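Local atomic coordinates of N5-carboxyaminoimidazole ribonucleotide synthetase (Bacillus anthracis, PDB entry 3QFF), a protein that probably catalyses the ATP-dependent carboxylation of 5-aminoimidazole ribonucleotide with bicarbonate, giving N5-carboxyaminoimidazole ribonucleotide in purine biosynthesis. Residues L25-M28 against M29-A33. Sequence-based numbering, arbitrary orientation.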
# COMPACT_ATOMS: atom_id res chain seq x y z
N LEU A 25 -5.62 9.20 -9.45
CA LEU A 25 -4.63 9.84 -8.59
C LEU A 25 -5.24 10.13 -7.23
O LEU A 25 -4.60 9.94 -6.21
CB LEU A 25 -4.09 11.13 -9.23
CG LEU A 25 -3.46 10.95 -10.61
CD1 LEU A 25 -2.97 12.31 -11.12
CD2 LEU A 25 -2.30 9.93 -10.59
N GLY A 26 -6.49 10.59 -7.24
CA GLY A 26 -7.29 10.70 -6.03
C GLY A 26 -7.45 9.37 -5.29
O GLY A 26 -7.27 9.32 -4.07
N ARG A 27 -7.81 8.31 -6.00
CA ARG A 27 -7.98 7.00 -5.36
C ARG A 27 -6.70 6.53 -4.67
O ARG A 27 -6.72 6.07 -3.52
CB ARG A 27 -8.43 5.97 -6.40
CG ARG A 27 -8.53 4.52 -5.88
CD ARG A 27 -8.76 3.61 -7.08
NE ARG A 27 -8.94 2.19 -6.75
CZ ARG A 27 -10.11 1.60 -6.52
NH1 ARG A 27 -11.24 2.31 -6.52
NH2 ARG A 27 -10.16 0.29 -6.27
N MET A 28 -5.58 6.66 -5.36
CA MET A 28 -4.30 6.23 -4.80
C MET A 28 -3.80 7.10 -3.63
O MET A 28 -3.23 6.57 -2.67
CB MET A 28 -3.25 6.07 -5.89
CG MET A 28 -3.51 4.81 -6.72
SD MET A 28 -2.37 4.58 -8.08
CE MET A 28 -2.90 5.80 -9.28
N MET A 29 -4.06 8.40 -3.68
CA MET A 29 -3.78 9.28 -2.51
C MET A 29 -4.63 8.78 -1.33
O MET A 29 -4.17 8.71 -0.19
CB MET A 29 -4.22 10.73 -2.81
CG MET A 29 -3.30 11.60 -3.67
SD MET A 29 -4.07 13.25 -3.88
CE MET A 29 -3.01 14.02 -5.10
N ALA A 30 -5.88 8.49 -1.63
CA ALA A 30 -6.86 8.14 -0.60
C ALA A 30 -6.54 6.79 0.05
O ALA A 30 -6.72 6.63 1.26
CB ALA A 30 -8.27 8.16 -1.18
N LEU A 31 -6.06 5.84 -0.75
CA LEU A 31 -5.62 4.54 -0.22
C LEU A 31 -4.42 4.68 0.72
O LEU A 31 -4.37 4.04 1.78
CB LEU A 31 -5.33 3.55 -1.35
CG LEU A 31 -6.61 3.00 -2.03
CD1 LEU A 31 -6.30 2.38 -3.38
CD2 LEU A 31 -7.30 1.97 -1.13
N ALA A 32 -3.48 5.55 0.34
CA ALA A 32 -2.30 5.85 1.15
C ALA A 32 -2.71 6.51 2.47
O ALA A 32 -2.18 6.20 3.54
CB ALA A 32 -1.35 6.79 0.36
N ALA A 33 -3.67 7.44 2.38
CA ALA A 33 -4.10 8.20 3.55
C ALA A 33 -4.83 7.30 4.55
O ALA A 33 -4.71 7.46 5.76
CB ALA A 33 -5.00 9.36 3.12
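M29 N, A30 N, L31 N and A32 N donate in turn to L25 O, G26 O, R27 O and M28 O, the i to i+4 bonds of an alpha-helix. This is helix 24-35 of a beta-alpha-beta unit in the Rossmann-like preATP-grasp domain, and G26 may match the last glycine of a GxGxxG pattern. The bonds from A30 N to G26 O and from L31 N to R27 O measure 2.9 Å each, whereas A32 N to M28 O is longer at 3.2 Å.

R27 and L31 run side by side on the face that meets the second subunit. With CG opposite the backbone N (chi1 175°) and the chain extended to NE, R27 sends its guanidinium past L31: NH2 donates a hydrogen bond to K34 O of the second subunit, and NH1 donates one to P50 O of its own chain. L31 also packs on L31 of the second subunit.

M29 leaves on another side, its extended chain reaching I19 of strand 16-20 and F295 and H298 of helix 294-303. Its chi1 of -79° sets CG beside its own N, within 3.3 Å of L25 O. A30 CB, its methyl carbon, comes as near to G26 O (3.3 Å) and also packs against I40 of strand 39-44. The side chains of R27 and L31 approach closest from R27 CG to L31 CD1, at 4.0 Å.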